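Local coordinates for protein Ton_1535 (Thermococcus onnurineus, PDB 3ZPJ) that is of unknown function but folds as an all-helical alpha-solenoid containing an unusual left-handed helical turn, at residues 55-60 and 82-87; 73-78 and 117-122; 95-100 and 125-130. One frame throughout, in Å; residues are numbered along the deposited sequence.

Contact 1: residues 55-60 and 82-87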
loop_
_atom_site.group_PDB
_atom_site.type_symbol
_atom_site.label_atom_id
_atom_site.label_comp_id
_atom_site.label_asym_id
_atom_site.label_seq_id
_atom_site.Cartn_x
_atom_site.Cartn_y
_atom_site.Cartn_z
ATOM N N SER A 55 -10.738 -26.850 -14.600
ATOM C CA SER A 55 -12.167 -27.142 -14.648
ATOM C C SER A 55 -13.021 -26.078 -13.942
ATOM O O SER A 55 -14.120 -25.741 -14.394
ATOM C CB SER A 55 -12.452 -28.511 -14.050
ATOM O OG SER A 55 -13.845 -28.754 -14.050
ATOM N N ILE A 56 -12.516 -25.563 -12.831
ATOM C CA ILE A 56 -13.226 -24.544 -12.085
ATOM C C ILE A 56 -13.253 -23.212 -12.838
ATOM O O ILE A 56 -14.293 -22.546 -12.902
ATOM C CB ILE A 56 -12.576 -24.297 -10.718
ATOM C CG1 ILE A 56 -12.508 -25.589 -9.907
ATOM C CG2 ILE A 56 -13.352 -23.243 -9.959
ATOM C CD1 ILE A 56 -11.798 -25.419 -8.574
ATOM N N MET A 57 -12.104 -22.815 -13.382
ATOM C CA MET A 57 -12.022 -21.576 -14.159
ATOM C C MET A 57 -12.966 -21.627 -15.369
ATOM O O MET A 57 -13.636 -20.640 -15.687
ATOM C CB MET A 57 -10.584 -21.295 -14.597
ATOM C CG MET A 57 -9.666 -20.820 -13.475
ATOM S SD MET A 57 -10.222 -19.370 -12.576
ATOM C CE MET A 57 -8.656 -18.793 -11.996
ATOM N N GLU A 58 -13.032 -22.783 -16.027
ATOM C CA GLU A 58 -14.023 -23.009 -17.081
ATOM C C GLU A 58 -15.453 -22.754 -16.596
ATOM O O GLU A 58 -16.269 -22.200 -17.329
ATOM C CB GLU A 58 -13.937 -24.435 -17.635
ATOM C CG GLU A 58 -12.775 -24.722 -18.567
ATOM C CD GLU A 58 -12.771 -26.185 -19.028
ATOM O OE1 GLU A 58 -13.424 -27.028 -18.367
ATOM O OE2 GLU A 58 -12.125 -26.494 -20.054
ATOM N N ASP A 59 -15.767 -23.184 -15.379
ATOM C CA ASP A 59 -17.121 -23.012 -14.856
ATOM C C ASP A 59 -17.418 -21.547 -14.591
ATOM O O ASP A 59 -18.507 -21.047 -14.899
ATOM C CB ASP A 59 -17.307 -23.808 -13.576
ATOM C CG ASP A 59 -17.328 -25.281 -13.821
ATOM O OD1 ASP A 59 -17.509 -25.691 -14.991
ATOM O OD2 ASP A 59 -17.165 -26.028 -12.839
ATOM N N ALA A 60 -16.424 -20.870 -14.027
ATOM C CA ALA A 60 -16.506 -19.447 -13.763
ATOM C C ALA A 60 -16.620 -18.690 -15.080
ATOM O O ALA A 60 -17.484 -17.824 -15.225
ATOM C CB ALA A 60 -15.290 -18.977 -12.949
ATOM N N SER A 82 -8.347 -10.945 -12.375
ATOM C CA SER A 82 -7.363 -10.792 -11.309
ATOM C C SER A 82 -6.890 -12.141 -10.762
ATOM O O SER A 82 -5.722 -12.274 -10.413
ATOM C CB SER A 82 -7.833 -9.845 -10.186
ATOM O OG SER A 82 -8.982 -10.320 -9.522
ATOM N N THR A 83 -7.757 -13.154 -10.744
ATOM C CA THR A 83 -7.325 -14.463 -10.262
ATOM C C THR A 83 -6.338 -15.140 -11.227
ATOM O O THR A 83 -5.400 -15.823 -10.790
ATOM C CB THR A 83 -8.514 -15.402 -9.895
ATOM O OG1 THR A 83 -9.061 -15.979 -11.073
ATOM C CG2 THR A 83 -9.599 -14.635 -9.176
ATOM N N LEU A 84 -6.538 -14.946 -12.528
ATOM C CA LEU A 84 -5.576 -15.437 -13.517
ATOM C C LEU A 84 -4.253 -14.738 -13.315
ATOM O O LEU A 84 -3.195 -15.352 -13.397
ATOM C CB LEU A 84 -6.050 -15.173 -14.942
ATOM C CG LEU A 84 -7.279 -15.935 -15.414
ATOM C CD1 LEU A 84 -7.679 -15.440 -16.791
ATOM C CD2 LEU A 84 -7.006 -17.439 -15.419
ATOM N N ALA A 85 -4.324 -13.439 -13.057
ATOM C CA ALA A 85 -3.130 -12.629 -12.868
ATOM C C ALA A 85 -2.366 -13.042 -11.612
ATOM O O ALA A 85 -1.137 -13.108 -11.627
ATOM C CB ALA A 85 -3.487 -11.160 -12.827
ATOM N N ILE A 86 -3.097 -13.305 -10.533
ATOM C CA ILE A 86 -2.526 -13.937 -9.351
ATOM C C ILE A 86 -1.685 -15.147 -9.774
ATOM O O ILE A 86 -0.498 -15.216 -9.474
ATOM C CB ILE A 86 -3.630 -14.430 -8.370
ATOM C CG1 ILE A 86 -4.525 -13.285 -7.903
ATOM C CG2 ILE A 86 -3.025 -15.108 -7.168
ATOM C CD1 ILE A 86 -3.834 -12.251 -7.093
ATOM N N MET A 87 -2.300 -16.083 -10.496
ATOM C CA MET A 87 -1.619 -17.305 -10.934
ATOM C C MET A 87 -0.684 -17.140 -12.144
ATOM O O MET A 87 -0.298 -18.128 -12.769
ATOM C CB MET A 87 -2.639 -18.398 -11.243
ATOM C CG MET A 87 -3.634 -18.651 -10.132
ATOM S SD MET A 87 -4.684 -20.037 -10.588
ATOM C CE MET A 87 -5.298 -19.444 -12.170
#
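Met57 of helix 53-66 meets Thr83 and Leu84 in the last turn of helix 70-86, and Met87 just past its end, and a single methyl group does nearly all of the touching. The tight part is where this methyl, CE, is packed between a hydroxyl and another methyl, 3.0 Å from Thr83 OG1 and 3.4 Å from Met87 CE; Leu84 CD2, 4.0 Å from Met57 CE, sits at an ordinary packing distance. With CG beside the backbone N (chi1 -73°) and a bend at chi2 (-55°), the chain sends its sulfur and methyl across to the neighbouring helix. The two methionines reach toward each other tip to tip, methyl against methyl, whereas Met57 and Thr83 slide past one another in opposite directions. Thr83 OG1 is hydrogen-bonded to Ile80 O in its own helix, so this hydroxyl can lie against a thioether methyl and still have a polar partner.

All four of these residues are buried. Elsewhere helix 53-66 is much more open: Glu58 is exposed and Ser55 and Asp59 partly so, and none of them touches residues 82-87. The backbones themselves stay apart, Met57 CA being 8.9 Å from Leu84 CA. Helix 29-45 packs on the same cluster, Val40 touching both Met57 and Met87 and Thr37 touching Thr83, while Leu84 also packs on Phe96 of helix 90-104.

Contact 2: residues 73-78 and 117-122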
loop_
_atom_site.group_PDB
_atom_site.type_symbol
_atom_site.label_atom_id
_atom_site.label_comp_id
_atom_site.label_asym_id
_atom_site.label_seq_id
_atom_site.Cartn_x
_atom_site.Cartn_y
_atom_site.Cartn_z
ATOM N N LYS A 73 -21.371 -8.594 -16.043
ATOM C CA LYS A 73 -20.395 -9.282 -16.868
ATOM C C LYS A 73 -19.025 -8.688 -16.656
ATOM O O LYS A 73 -18.026 -9.401 -16.564
ATOM C CB LYS A 73 -20.776 -9.118 -18.336
ATOM C CG LYS A 73 -20.493 -10.331 -19.210
ATOM C CD LYS A 73 -21.197 -10.193 -20.575
ATOM C CE LYS A 73 -21.009 -11.430 -21.444
ATOM N NZ LYS A 73 -21.961 -12.503 -21.021
ATOM N N ALA A 74 -19.003 -7.362 -16.602
ATOM C CA ALA A 74 -17.777 -6.612 -16.431
ATOM C C ALA A 74 -17.136 -6.988 -15.107
ATOM O O ALA A 74 -15.932 -7.228 -15.055
ATOM C CB ALA A 74 -18.046 -5.122 -16.500
ATOM N N VAL A 75 -17.939 -7.059 -14.046
ATOM C CA VAL A 75 -17.397 -7.410 -12.741
ATOM C C VAL A 75 -16.932 -8.857 -12.758
ATOM O O VAL A 75 -15.844 -9.168 -12.283
ATOM C CB VAL A 75 -18.404 -7.180 -11.598
ATOM C CG1 VAL A 75 -17.769 -7.540 -10.270
ATOM C CG2 VAL A 75 -18.841 -5.717 -11.566
ATOM N N ALA A 76 -17.739 -9.735 -13.346
ATOM C CA ALA A 76 -17.380 -11.147 -13.395
ATOM C C ALA A 76 -16.051 -11.369 -14.133
ATOM O O ALA A 76 -15.155 -12.066 -13.636
ATOM C CB ALA A 76 -18.492 -11.958 -14.028
ATOM N N TYR A 77 -15.934 -10.759 -15.308
ATOM C CA TYR A 77 -14.702 -10.802 -16.083
ATOM C C TYR A 77 -13.514 -10.243 -15.284
ATOM O O TYR A 77 -12.389 -10.737 -15.403
ATOM C CB TYR A 77 -14.868 -10.001 -17.372
ATOM C CG TYR A 77 -15.650 -10.693 -18.466
ATOM C CD1 TYR A 77 -15.713 -12.080 -18.544
ATOM C CD2 TYR A 77 -16.305 -9.953 -19.441
ATOM C CE1 TYR A 77 -16.418 -12.706 -19.558
ATOM C CE2 TYR A 77 -17.015 -10.570 -20.462
ATOM C CZ TYR A 77 -17.069 -11.944 -20.517
ATOM O OH TYR A 77 -17.775 -12.552 -21.534
ATOM N N SER A 78 -13.766 -9.221 -14.468
ATOM C CA SER A 78 -12.714 -8.632 -13.628
ATOM C C SER A 78 -12.249 -9.600 -12.569
ATOM O O SER A 78 -11.047 -9.752 -12.337
ATOM C CB SER A 78 -13.203 -7.364 -12.940
ATOM O OG SER A 78 -13.432 -6.350 -13.883
ATOM N N LEU A 117 -16.228 0.742 -13.593
ATOM C CA LEU A 117 -14.802 0.949 -13.898
ATOM C C LEU A 117 -13.892 0.901 -12.665
ATOM O O LEU A 117 -12.781 0.352 -12.717
ATOM C CB LEU A 117 -14.569 2.243 -14.658
ATOM C CG LEU A 117 -15.191 2.195 -16.040
ATOM C CD1 LEU A 117 -15.002 3.528 -16.729
ATOM C CD2 LEU A 117 -14.531 1.085 -16.823
ATOM N N SER A 118 -14.363 1.452 -11.554
ATOM C CA SER A 118 -13.505 1.536 -10.372
ATOM C C SER A 118 -13.333 0.166 -9.727
ATOM O O SER A 118 -12.332 -0.075 -9.054
ATOM C CB SER A 118 -14.039 2.568 -9.369
ATOM O OG SER A 118 -15.441 2.457 -9.228
ATOM N N THR A 119 -14.314 -0.716 -9.930
ATOM C CA THR A 119 -14.265 -2.102 -9.462
ATOM C C THR A 119 -13.205 -2.835 -10.269
ATOM O O THR A 119 -12.370 -3.569 -9.736
ATOM C CB THR A 119 -15.637 -2.829 -9.669
ATOM O OG1 THR A 119 -16.604 -2.311 -8.756
ATOM C CG2 THR A 119 -15.514 -4.336 -9.434
ATOM N N LEU A 120 -13.263 -2.624 -11.571
ATOM C CA LEU A 120 -12.308 -3.192 -12.496
ATOM C C LEU A 120 -10.917 -2.647 -12.207
ATOM O O LEU A 120 -9.939 -3.385 -12.220
ATOM C CB LEU A 120 -12.756 -2.848 -13.906
ATOM C CG LEU A 120 -11.891 -2.850 -15.163
ATOM C CD1 LEU A 120 -10.951 -4.016 -15.250
ATOM C CD2 LEU A 120 -12.860 -2.855 -16.359
ATOM N N ALA A 121 -10.834 -1.352 -11.938
ATOM C CA ALA A 121 -9.569 -0.767 -11.519
ATOM C C ALA A 121 -9.077 -1.432 -10.231
ATOM O O ALA A 121 -7.884 -1.678 -10.059
ATOM C CB ALA A 121 -9.722 0.723 -11.313
ATOM N N TYR A 122 -9.998 -1.714 -9.314
ATOM C CA TYR A 122 -9.603 -2.335 -8.061
ATOM C C TYR A 122 -9.038 -3.715 -8.344
ATOM O O TYR A 122 -8.019 -4.099 -7.745
ATOM C CB TYR A 122 -10.770 -2.418 -7.081
ATOM C CG TYR A 122 -10.507 -3.339 -5.913
ATOM C CD1 TYR A 122 -9.740 -2.915 -4.837
ATOM C CD2 TYR A 122 -11.013 -4.635 -5.888
ATOM C CE1 TYR A 122 -9.484 -3.744 -3.771
ATOM C CE2 TYR A 122 -10.746 -5.479 -4.829
ATOM C CZ TYR A 122 -9.992 -5.020 -3.766
ATOM O OH TYR A 122 -9.736 -5.842 -2.691
#
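Ser78 and Leu120 mark the closest approach of residues 73-78 and 117-122, on helices 70-86 and 110-126, with Ser78 CA only 5.6 Å from Leu120 CA, an approach that the small serine side chain is consistent with.

The apolar part of the contact is made by branched side chains. Thr119 turns its methyl, not its hydroxyl, to the neighbouring helix, and CG2 lies 4.0 Å from Val75 CG1, with Val75 CG2 only slightly farther off. The two side chains cross at about a right angle. The Thr119 methyl stands anti to the backbone N while OG1 lies beside that N (chi1 -71°), from where the hydroxyl makes a weak hydrogen bond back to Met115 O.

The polar part stays within one helix. Ser78 OG donates to Ala74 O at 2.9 Å, and it reaches that oxygen because chi1 of -67° sets OG beside the serine's own backbone N. Ala74 O also takes the helical bond from Ser78 N, at 3.0 Å; the two donors come from opposite faces of the carbonyl plane, the hydroxyl tilted 32° out of it. Across the gap, Ser78 OG rests against Leu120 along its side chain, 3.6 Å from CB and 3.7 Å from the CD1 methyl.

Both hydroxyls thus turn back to their own helix, that of Thr119 only weakly, and what passes between the helices here is van der Waals contact, methyl on methyl and a hydroxyl oxygen on leucine carbons.

Contact 3: residues 95-100 and 125-130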
loop_
_atom_site.group_PDB
_atom_site.type_symbol
_atom_site.label_atom_id
_atom_site.label_comp_id
_atom_site.label_asym_id
_atom_site.label_seq_id
_atom_site.Cartn_x
_atom_site.Cartn_y
_atom_site.Cartn_z
ATOM N N ASP A 95 -6.503 -10.404 -21.367
ATOM C CA ASP A 95 -7.637 -10.723 -22.227
ATOM C C ASP A 95 -8.933 -10.458 -21.455
ATOM O O ASP A 95 -9.818 -9.753 -21.938
ATOM C CB ASP A 95 -7.558 -12.176 -22.708
ATOM C CG ASP A 95 -8.774 -12.607 -23.533
ATOM O OD1 ASP A 95 -9.620 -11.762 -23.904
ATOM O OD2 ASP A 95 -8.874 -13.815 -23.831
ATOM N N PHE A 96 -9.043 -10.996 -20.246
ATOM C CA PHE A 96 -10.268 -10.777 -19.482
ATOM C C PHE A 96 -10.473 -9.351 -19.000
ATOM O O PHE A 96 -11.604 -8.869 -18.971
ATOM C CB PHE A 96 -10.453 -11.815 -18.375
ATOM C CG PHE A 96 -11.043 -13.090 -18.886
ATOM C CD1 PHE A 96 -10.254 -13.997 -19.583
ATOM C CD2 PHE A 96 -12.396 -13.348 -18.757
ATOM C CE1 PHE A 96 -10.798 -15.160 -20.093
ATOM C CE2 PHE A 96 -12.940 -14.513 -19.264
ATOM C CZ PHE A 96 -12.139 -15.418 -19.932
ATOM N N PHE A 97 -9.389 -8.666 -18.658
ATOM C CA PHE A 97 -9.489 -7.247 -18.361
ATOM C C PHE A 97 -10.056 -6.455 -19.552
ATOM O O PHE A 97 -10.896 -5.576 -19.383
ATOM C CB PHE A 97 -8.143 -6.698 -17.889
ATOM C CG PHE A 97 -7.845 -7.020 -16.450
ATOM C CD1 PHE A 97 -8.745 -6.658 -15.452
ATOM C CD2 PHE A 97 -6.696 -7.713 -16.095
ATOM C CE1 PHE A 97 -8.494 -6.956 -14.117
ATOM C CE2 PHE A 97 -6.440 -8.019 -14.761
ATOM C CZ PHE A 97 -7.343 -7.636 -13.770
ATOM N N ASN A 98 -9.620 -6.795 -20.757
ATOM C CA ASN A 98 -10.113 -6.125 -21.940
ATOM C C ASN A 98 -11.567 -6.435 -22.215
ATOM O O ASN A 98 -12.306 -5.585 -22.726
ATOM C CB ASN A 98 -9.254 -6.473 -23.147
ATOM C CG ASN A 98 -7.996 -5.639 -23.209
ATOM O OD1 ASN A 98 -8.048 -4.415 -23.076
ATOM N ND2 ASN A 98 -6.856 -6.293 -23.386
ATOM N N ARG A 99 -11.979 -7.653 -21.879
ATOM C CA ARG A 99 -13.381 -8.001 -21.987
ATOM C C ARG A 99 -14.165 -7.140 -21.001
ATOM O O ARG A 99 -15.204 -6.582 -21.349
ATOM C CB ARG A 99 -13.614 -9.490 -21.729
ATOM C CG ARG A 99 -13.002 -10.407 -22.784
ATOM C CD ARG A 99 -13.544 -11.829 -22.652
ATOM N NE ARG A 99 -12.610 -12.820 -23.175
ATOM C CZ ARG A 99 -12.920 -14.092 -23.411
ATOM N NH1 ARG A 99 -14.155 -14.535 -23.180
ATOM N NH2 ARG A 99 -11.993 -14.917 -23.883
ATOM N N ALA A 100 -13.645 -7.013 -19.784
ATOM C CA ALA A 100 -14.282 -6.180 -18.758
ATOM C C ALA A 100 -14.472 -4.742 -19.244
ATOM O O ALA A 100 -15.582 -4.216 -19.214
ATOM C CB ALA A 100 -13.492 -6.221 -17.446
ATOM N N ALA A 125 -5.556 -3.634 -9.625
ATOM C CA ALA A 125 -4.584 -3.422 -8.545
ATOM C C ALA A 125 -4.307 -4.708 -7.793
ATOM O O ALA A 125 -3.155 -5.031 -7.536
ATOM C CB ALA A 125 -5.046 -2.341 -7.586
ATOM N N ILE A 126 -5.363 -5.436 -7.442
ATOM C CA ILE A 126 -5.235 -6.765 -6.831
ATOM C C ILE A 126 -4.361 -7.667 -7.700
ATOM O O ILE A 126 -3.571 -8.461 -7.197
ATOM C CB ILE A 126 -6.617 -7.452 -6.657
ATOM C CG1 ILE A 126 -7.486 -6.710 -5.653
ATOM C CG2 ILE A 126 -6.462 -8.876 -6.218
ATOM C CD1 ILE A 126 -6.740 -6.113 -4.521
ATOM N N ALA A 127 -4.496 -7.519 -9.014
ATOM C CA ALA A 127 -3.758 -8.327 -9.995
ATOM C C ALA A 127 -2.265 -8.015 -10.029
ATOM O O ALA A 127 -1.492 -8.722 -10.669
ATOM C CB ALA A 127 -4.348 -8.099 -11.373
ATOM N N GLY A 128 -1.861 -6.942 -9.358
ATOM C CA GLY A 128 -0.480 -6.512 -9.418
ATOM C C GLY A 128 -0.171 -5.616 -10.607
ATOM O O GLY A 128 0.949 -5.600 -11.094
ATOM N N TYR A 129 -1.159 -4.853 -11.064
ATOM C CA TYR A 129 -0.973 -3.951 -12.201
ATOM C C TYR A 129 -1.321 -2.534 -11.777
ATOM O O TYR A 129 -2.311 -1.967 -12.229
ATOM C CB TYR A 129 -1.871 -4.356 -13.369
ATOM C CG TYR A 129 -1.735 -5.793 -13.812
ATOM C CD1 TYR A 129 -0.516 -6.442 -13.751
ATOM C CD2 TYR A 129 -2.828 -6.494 -14.311
ATOM C CE1 TYR A 129 -0.381 -7.746 -14.168
ATOM C CE2 TYR A 129 -2.703 -7.798 -14.732
ATOM C CZ TYR A 129 -1.472 -8.421 -14.660
ATOM O OH TYR A 129 -1.324 -9.724 -15.080
ATOM N N PRO A 130 -0.509 -1.950 -10.894
ATOM C CA PRO A 130 -0.895 -0.676 -10.287
ATOM C C PRO A 130 -1.020 0.467 -11.296
ATOM O O PRO A 130 -1.946 1.270 -11.179
ATOM C CB PRO A 130 0.236 -0.409 -9.302
ATOM C CG PRO A 130 1.388 -1.189 -9.839
ATOM C CD PRO A 130 0.793 -2.421 -10.404
#
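A Schellman motif ends helix 110-126, and the turn it forms, together with the residue that starts the next helix, packs against Phe97 of helix 90-104 in this alpha-solenoid. Gly128 has the positive phi (86°) of the motif, a backbone conformation that by itself calls for glycine, and its N bonds back to Ala125 O at 2.9 Å. Tyr129 follows as the N-cap residue of helix 130-146.

On the helix that carries Phe97, Arg99 forms a salt bridge with Asp95 one turn earlier, its guanidinium lying over the Phe96 ring.

Phe97 takes the turn at the far end of its ring. Ala127 CB sits at the ring edge, near its plane, 3.9 Å from Phe97 CZ. Leu120 and Leu124 of helix 110-126 and Ala81 of helix 70-86 also touch Phe97. One face of the Tyr129 ring looks onto Ala127 O, 3.8 Å above the plane and offset toward the rim. Toward Phe97 the tyrosine presents its edge: the two side chains cross obliquely, and Tyr129 CE2 lies 3.7 Å from Phe97 CE2.

Overall arrangement
The three contacts lie on the same side of the chain's centre, toward the N-terminal end of the solenoid. Contacts 1 and 2 are about 15 Å apart between centres, contacts 1 and 3 about 13 Å, and contacts 2 and 3 about 8 Å. Helix 70-86 serves contacts 1 and 2, packing back on helix 53-66 and forward on helix 110-126, which contacts 2 and 3 share. Along the chain, contact 2 interleaves with both others, while contact 1 closes before contact 3 opens. Ala85 touches Ala127 and Tyr129, and Leu120 touches Phe97, so contact 3 touches both of the others, and four consecutive helices, 53-66 to 110-126, pack together near the N-terminal end.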